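Local atomic coordinates of isomaltose glucohydrolase (Kribbella flavida, PDB entry 5Z3E), a protein that hydrolyses the alpha-1,6-glucosidic linkage of isomaltose from its non-reducing end, releasing beta-D-glucose and D-glucose inside the cell. Residues V309-G314 with G375-P380; A344-A349 with A355-H360. The protein carries 1 engineered substitution. All coordinates share one frame; numbering follows the deposited sequence.

Contact 1: residues V309-G314 with G375-P380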
ATOM      1  N   VAL A 309     -18.148   6.128  -4.508  1.00 22.99           N
ATOM      2  CA  VAL A 309     -19.169   6.841  -3.760  1.00 25.49           C
ATOM      3  C   VAL A 309     -18.850   6.914  -2.272  1.00 22.72           C
ATOM      4  O   VAL A 309     -19.602   7.487  -1.481  1.00 25.06           O
ATOM      5  CB  VAL A 309     -20.567   6.201  -3.955  1.00 27.19           C
ATOM      6  CG1 VAL A 309     -21.006   6.324  -5.407  1.00 29.06           C
ATOM      7  CG2 VAL A 309     -20.555   4.765  -3.531  1.00 27.96           C
ATOM      8  N   PHE A 310     -17.699   6.320  -1.891  1.00 22.33           N
ATOM      9  CA  PHE A 310     -17.339   6.252  -0.509  1.00 21.79           C
ATOM     10  C   PHE A 310     -17.045   7.666  -0.018  1.00 20.86           C
ATOM     11  O   PHE A 310     -16.125   8.320  -0.530  1.00 20.11           O
ATOM     12  CB  PHE A 310     -16.158   5.295  -0.364  1.00 21.33           C
ATOM     13  CG  PHE A 310     -15.639   5.114   1.033  1.00 19.67           C
ATOM     14  CD1 PHE A 310     -16.438   4.566   2.041  1.00 21.78           C
ATOM     15  CD2 PHE A 310     -14.312   5.427   1.318  1.00 19.14           C
ATOM     16  CE1 PHE A 310     -15.900   4.330   3.301  1.00 22.75           C
ATOM     17  CE2 PHE A 310     -13.783   5.205   2.599  1.00 20.43           C
ATOM     18  CZ  PHE A 310     -14.575   4.644   3.586  1.00 20.98           C
ATOM     19  N   TYR A 311     -17.875   8.151   0.924  1.00 23.35           N
ATOM     20  CA  TYR A 311     -17.820   9.525   1.316  1.00 21.93           C
ATOM     21  C   TYR A 311     -17.938  10.491   0.132  1.00 21.35           C
ATOM     22  O   TYR A 311     -17.422  11.618   0.162  1.00 21.51           O
ATOM     23  CB  TYR A 311     -16.616   9.884   2.195  1.00 22.76           C
ATOM     24  CG  TYR A 311     -16.694   9.300   3.581  1.00 21.60           C
ATOM     25  CD1 TYR A 311     -16.305   8.006   3.865  1.00 22.20           C
ATOM     26  CD2 TYR A 311     -17.247  10.069   4.625  1.00 24.70           C
ATOM     27  CE1 TYR A 311     -16.404   7.487   5.142  1.00 23.33           C
ATOM     28  CE2 TYR A 311     -17.355   9.551   5.912  1.00 25.84           C
ATOM     29  CZ  TYR A 311     -16.936   8.258   6.176  1.00 24.87           C
ATOM     30  OH  TYR A 311     -17.021   7.766   7.457  1.00 25.01           O
ATOM     31  N   GLY A 312     -18.701  10.060  -0.871  1.00 22.10           N
ATOM     32  CA  GLY A 312     -18.871  10.873  -2.076  1.00 22.80           C
ATOM     33  C   GLY A 312     -17.762  10.830  -3.082  1.00 19.42           C
ATOM     34  O   GLY A 312     -17.816  11.517  -4.105  1.00 19.85           O
ATOM     35  N   GLY A 313     -16.722  10.006  -2.825  1.00 18.38           N
ATOM     36  CA  GLY A 313     -15.626   9.936  -3.756  1.00 15.90           C
ATOM     37  C   GLY A 313     -14.725  11.156  -3.704  1.00 14.15           C
ATOM     38  O   GLY A 313     -14.609  11.914  -4.691  1.00 14.75           O
ATOM     39  N   GLY A 314     -14.057  11.341  -2.575  1.00 14.67           N
ATOM     40  CA  GLY A 314     -13.191  12.480  -2.387  1.00 13.88           C
ATOM     41  C   GLY A 314     -11.762  12.249  -2.825  1.00 12.64           C
ATOM     42  O   GLY A 314     -11.459  11.289  -3.528  1.00 12.44           O
ATOM     43  N   GLY A 375     -19.398   8.357  10.756  1.00 28.66           N
ATOM     44  CA  GLY A 375     -18.745   9.497  11.274  1.00 29.98           C
ATOM     45  C   GLY A 375     -17.892  10.198  10.293  1.00 29.52           C
ATOM     46  O   GLY A 375     -17.811   9.824   9.109  1.00 28.46           O
ATOM     47  N   THR A 376     -17.178  11.226  10.789  1.00 26.83           N
ATOM     48  CA  THR A 376     -16.320  11.960   9.886  1.00 27.18           C
ATOM     49  C   THR A 376     -15.115  11.131   9.440  1.00 23.91           C
ATOM     50  O   THR A 376     -14.698  10.183  10.109  1.00 22.58           O
ATOM     51  CB  THR A 376     -15.865  13.259  10.512  1.00 31.01           C
ATOM     52  OG1 THR A 376     -15.285  13.001  11.799  1.00 36.45           O
ATOM     53  CG2 THR A 376     -17.085  14.107  10.755  1.00 38.57           C
ATOM     54  N   VAL A 377     -14.550  11.505   8.299  1.00 23.18           N
ATOM     55  CA  VAL A 377     -13.462  10.764   7.688  1.00 21.06           C
ATOM     56  C   VAL A 377     -12.307  10.549   8.655  1.00 18.57           C
ATOM     57  O   VAL A 377     -11.902  11.444   9.394  1.00 19.73           O
ATOM     58  CB  VAL A 377     -12.993  11.591   6.454  1.00 23.21           C
ATOM     59  CG1 VAL A 377     -11.649  11.121   5.980  1.00 21.13           C
ATOM     60  CG2 VAL A 377     -14.039  11.432   5.342  1.00 25.23           C
ATOM     61  N   ALA A 378     -11.731   9.357   8.592  1.00 17.45           N
ATOM     62  CA  ALA A 378     -10.598   8.995   9.442  1.00 16.54           C
ATOM     63  C   ALA A 378      -9.492  10.032   9.420  1.00 15.56           C
ATOM     64  O   ALA A 378      -8.916  10.325   8.360  1.00 16.37           O
ATOM     65  CB  ALA A 378     -10.025   7.653   9.013  1.00 17.40           C
ATOM     66  N   THR A 379      -9.187  10.552  10.596  1.00 15.76           N
ATOM     67  CA  THR A 379      -8.149  11.545  10.778  1.00 16.32           C
ATOM     68  C   THR A 379      -7.579  11.414  12.184  1.00 17.07           C
ATOM     69  O   THR A 379      -8.338  11.535  13.135  1.00 20.28           O
ATOM     70  CB  THR A 379      -8.689  12.947  10.594  1.00 19.01           C
ATOM     71  OG1 THR A 379      -9.477  13.102   9.421  1.00 21.83           O
ATOM     72  CG2 THR A 379      -7.600  13.978  10.659  1.00 21.32           C
ATOM     73  N   PRO A 380      -6.280  11.200  12.345  1.00 15.78           N
ATOM     74  CA  PRO A 380      -5.295  10.918  11.291  1.00 14.42           C
ATOM     75  C   PRO A 380      -5.472   9.517  10.714  1.00 13.81           C
ATOM     76  O   PRO A 380      -5.847   8.581  11.420  1.00 15.57           O
ATOM     77  CB  PRO A 380      -3.965  10.973  12.048  1.00 16.75           C
ATOM     78  CG  PRO A 380      -4.317  10.518  13.456  1.00 17.08           C
ATOM     79  CD  PRO A 380      -5.694  11.062  13.703  1.00 17.06           C
TER

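Contact 2: residues A344-A349 with A355-H360. Engineered in segment 355-360: A355 (natural residue Glu).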
ATOM      1  N   ALA A 344       0.048  18.901   2.108  1.00 13.58           N
ATOM      2  CA  ALA A 344       0.301  19.708   3.291  1.00 14.95           C
ATOM      3  C   ALA A 344      -0.893  20.612   3.583  1.00 14.76           C
ATOM      4  O   ALA A 344      -1.190  20.885   4.750  1.00 16.44           O
ATOM      5  CB  ALA A 344       1.574  20.501   3.135  1.00 16.86           C
ATOM      6  N   ASP A 345      -1.562  21.092   2.539  1.00 15.49           N
ATOM      7  CA  ASP A 345      -2.722  21.955   2.705  1.00 16.57           C
ATOM      8  C   ASP A 345      -3.927  21.211   3.280  1.00 16.61           C
ATOM      9  O   ASP A 345      -4.921  21.875   3.635  1.00 18.78           O
ATOM     10  CB  ASP A 345      -3.083  22.586   1.364  1.00 19.89           C
ATOM     11  CG  ASP A 345      -2.089  23.637   0.911  1.00 29.08           C
ATOM     12  OD1 ASP A 345      -1.284  24.138   1.738  1.00 40.06           O
ATOM     13  OD2 ASP A 345      -2.142  24.014  -0.293  1.00 34.99           O
ATOM     14  N   GLN A 346      -3.861  19.882   3.396  1.00 15.01           N
ATOM     15  CA  GLN A 346      -4.974  19.123   3.972  1.00 14.58           C
ATOM     16  C   GLN A 346      -4.769  18.814   5.443  1.00 15.54           C
ATOM     17  O   GLN A 346      -5.631  18.234   6.083  1.00 16.65           O
ATOM     18  CB  GLN A 346      -5.220  17.823   3.201  1.00 14.20           C
ATOM     19  CG  GLN A 346      -5.246  18.028   1.686  1.00 14.06           C
ATOM     20  CD  GLN A 346      -6.069  19.202   1.256  1.00 14.68           C
ATOM     21  OE1 GLN A 346      -7.137  19.455   1.788  1.00 16.33           O
ATOM     22  NE2 GLN A 346      -5.560  19.952   0.283  1.00 15.34           N
ATOM     23  N   ALA A 347      -3.603  19.171   5.995  1.00 15.50           N
ATOM     24  CA  ALA A 347      -3.370  18.909   7.421  1.00 16.51           C
ATOM     25  C   ALA A 347      -4.281  19.801   8.257  1.00 17.69           C
ATOM     26  O   ALA A 347      -4.486  20.981   7.920  1.00 19.46           O
ATOM     27  CB  ALA A 347      -1.922  19.172   7.762  1.00 17.75           C
ATOM     28  N   ASP A 348      -4.849  19.255   9.318  1.00 17.16           N
ATOM     29  CA  ASP A 348      -5.700  20.017  10.216  1.00 19.35           C
ATOM     30  C   ASP A 348      -4.864  20.840  11.183  1.00 19.23           C
ATOM     31  O   ASP A 348      -3.639  20.919  11.079  1.00 20.27           O
ATOM     32  CB  ASP A 348      -6.750  19.120  10.876  1.00 21.20           C
ATOM     33  CG  ASP A 348      -6.217  18.223  11.953  1.00 21.35           C
ATOM     34  OD1 ASP A 348      -5.058  18.358  12.402  1.00 19.72           O
ATOM     35  OD2 ASP A 348      -7.013  17.348  12.398  1.00 24.73           O
ATOM     36  N   ALA A 349      -5.531  21.516  12.124  1.00 23.52           N
ATOM     37  CA  ALA A 349      -4.845  22.427  13.024  1.00 27.04           C
ATOM     38  C   ALA A 349      -3.798  21.725  13.867  1.00 26.41           C
ATOM     39  O   ALA A 349      -2.862  22.359  14.374  1.00 32.91           O
ATOM     40  CB  ALA A 349      -5.852  23.157  13.909  1.00 32.02           C
ATOM     41  N   ALA A 355      -7.774  10.668   5.738  1.00 12.22           N
ATOM     42  CA  ALA A 355      -7.727   9.744   4.608  1.00 12.20           C
ATOM     43  C   ALA A 355      -7.996  10.472   3.284  1.00 11.80           C
ATOM     44  O   ALA A 355      -7.343  10.246   2.275  1.00 11.60           O
ATOM     45  CB  ALA A 355      -8.724   8.629   4.794  1.00 13.03           C
ATOM     46  N   GLN A 356      -9.013  11.344   3.299  1.00 12.27           N
ATOM     47  CA  GLN A 356      -9.468  12.027   2.105  1.00 12.47           C
ATOM     48  C   GLN A 356     -10.113  13.336   2.499  1.00 13.10           C
ATOM     49  O   GLN A 356     -10.470  13.508   3.670  1.00 14.11           O
ATOM     50  CB  GLN A 356     -10.452  11.184   1.321  1.00 13.34           C
ATOM     51  CG  GLN A 356     -11.746  10.858   2.079  1.00 14.49           C
ATOM     52  CD  GLN A 356     -12.764  10.181   1.201  1.00 14.82           C
ATOM     53  OE1 GLN A 356     -13.218  10.745   0.188  1.00 15.98           O
ATOM     54  NE2 GLN A 356     -13.119   8.945   1.540  1.00 14.93           N
ATOM     55  N   VAL A 357     -10.263  14.208   1.521  1.00 13.35           N
ATOM     56  CA  VAL A 357     -10.959  15.499   1.695  1.00 14.20           C
ATOM     57  C   VAL A 357     -11.987  15.653   0.611  1.00 15.97           C
ATOM     58  O   VAL A 357     -11.861  15.108  -0.476  1.00 15.22           O
ATOM     59  CB  VAL A 357      -9.972  16.666   1.685  1.00 14.87           C
ATOM     60  CG1 VAL A 357      -9.068  16.615   2.916  1.00 16.24           C
ATOM     61  CG2 VAL A 357      -9.193  16.777   0.412  1.00 15.60           C
ATOM     62  N   PRO A 358     -13.015  16.476   0.875  1.00 17.24           N
ATOM     63  CA  PRO A 358     -14.144  16.600  -0.061  1.00 19.05           C
ATOM     64  C   PRO A 358     -14.107  17.836  -0.939  1.00 19.27           C
ATOM     65  O   PRO A 358     -15.168  18.276  -1.382  1.00 21.35           O
ATOM     66  CB  PRO A 358     -15.306  16.648   0.895  1.00 20.80           C
ATOM     67  CG  PRO A 358     -14.811  17.464   2.056  1.00 20.92           C
ATOM     68  CD  PRO A 358     -13.365  16.966   2.225  1.00 19.24           C
ATOM     69  N   HIS A 359     -12.934  18.450  -1.177  1.00 18.98           N
ATOM     70  CA  HIS A 359     -12.893  19.675  -1.992  1.00 20.32           C
ATOM     71  C   HIS A 359     -13.491  19.432  -3.363  1.00 19.59           C
ATOM     72  O   HIS A 359     -14.186  20.293  -3.897  1.00 22.31           O
ATOM     73  CB  HIS A 359     -11.487  20.250  -2.157  1.00 20.63           C
ATOM     74  CG  HIS A 359     -10.734  20.471  -0.899  1.00 23.34           C
ATOM     75  ND1 HIS A 359     -11.286  21.092   0.167  1.00 30.31           N
ATOM     76  CD2 HIS A 359      -9.477  20.138  -0.511  1.00 21.83           C
ATOM     77  CE1 HIS A 359     -10.397  21.136   1.162  1.00 29.16           C
ATOM     78  NE2 HIS A 359      -9.294  20.557   0.742  1.00 23.20           N
ATOM     79  N   HIS A 360     -13.193  18.284  -3.946  1.00 17.16           N
ATOM     80  CA  HIS A 360     -13.884  17.825  -5.130  1.00 16.52           C
ATOM     81  C   HIS A 360     -14.427  16.433  -4.823  1.00 15.90           C
ATOM     82  O   HIS A 360     -13.679  15.581  -4.345  1.00 16.57           O
ATOM     83  CB  HIS A 360     -12.961  17.766  -6.363  1.00 17.40           C
ATOM     84  CG  HIS A 360     -13.681  17.402  -7.607  1.00 17.06           C
ATOM     85  ND1 HIS A 360     -13.584  16.170  -8.213  1.00 17.63           N
ATOM     86  CD2 HIS A 360     -14.564  18.097  -8.344  1.00 20.19           C
ATOM     87  CE1 HIS A 360     -14.370  16.114  -9.269  1.00 18.65           C
ATOM     88  NE2 HIS A 360     -14.979  17.293  -9.370  1.00 21.22           N
TER

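Contact 1: residues V309-G314 with G375-P380
The phenol hydroxyl of Y311 donates a hydrogen bond to the backbone carbonyl of G375, with OH 2.8 Å from O. G375 O lies at the edge of the Y311 ring, in its plane, while the hydroxyl sits 31° out of the carbonyl plane. The C=O...O angle at the acceptor is 144°. G375 is the first residue to leave helix 367-374, and its positive phi turns the chain into the loop that leads to helix 382-394. Two residues on, V377 covers one face of the same ring: CG2 stands 3.9 Å from the ring centroid in a CH-pi contact displaced toward the rim on the CD2 side, where CD2 and CG2 are 3.6 Å apart. With chi1 at 164°, CG2 stands beside the backbone N and faces the ring, while CG1, anti to N, touches the carbonyl O of Q356. Around the ring, Y311 also meets W370, V371 and W374 of helix 367-374, and CD1 of Y311 lies over the centre of the F310 ring. The Y311 backbone has positive phi, and the glycines G312 and G313 continue the turn, closed by bonds from G312 N to V309 O and from G313 N to F310 O. The side chain of V377 comes within about 4 Å of that of A355, the engineered position of the inferred catalytic base. The hydroxyl bond and the methyl over the face together help restrain the position and rotation of the Y311 ring.

Contact 2: residues A344-A349 with A355-H360
Q346 and H359 meet across a helix-to-strand connection: a type I beta turn from A344 to A347 follows helix 333-344, and the chain returns as strand 356-357, paired antiparallel with strand 315-316. The turn is closed by the backbone bond from A347 N to A344 O. From it the Q346 side chain points at the strand, with CG beside the backbone N and anti to the carbonyl carbon, and bends once, at chi2 (-46°). This bend brings the amide to the imidazole of H359, which arrives from the opposite direction. H359 NE2 donates to Q346 OE1 over 2.6 Å, a short bond that is not quite straight, with an N-H...O angle of 149°. The oxygen lies close to the imidazole plane, but the amide plane is turned 65° from the ring, so the two flat groups meet steeply inclined rather than stacked. The other end of the amide is held too: Q346 NE2 bonds to the backbone O of W342 in the preceding helix, consistent with the oxygen being the end that faces the imidazole. V357 supplies the apolar part of the contact. Both of its methyls, CG1 and CG2, lie 3.6 Å from Q346 OE1, and CG1 is also 4.0 Å from Q346 CB. Farther along the connection, D348 OD1 accepts bonds from the backbone N of D350 and D352. A355, an engineered residue in place of the natural Glu, directly precedes the strand. Against the imidazole itself, V357 CB stands 4.0 Å above one face, offset toward the rim.

Contact 2 is nested along the chain inside the loop closed by contact 1, and their centres lie 11 Å apart. Both are partly buried and each combines one polar bond with a valine. In contact 1 a buried aromatic ring reaches a backbone carbonyl just past a helix; in contact 2 the bond joins two side chains, one of them the exposed H359. The segment 355-360 connects them: A355 N probably bonds to A378 O (2.9 Å), and Q356 NE2 packs against Y311 CB. Strand 356-357 therefore presents Q356 to contact 1 and V357 to contact 2.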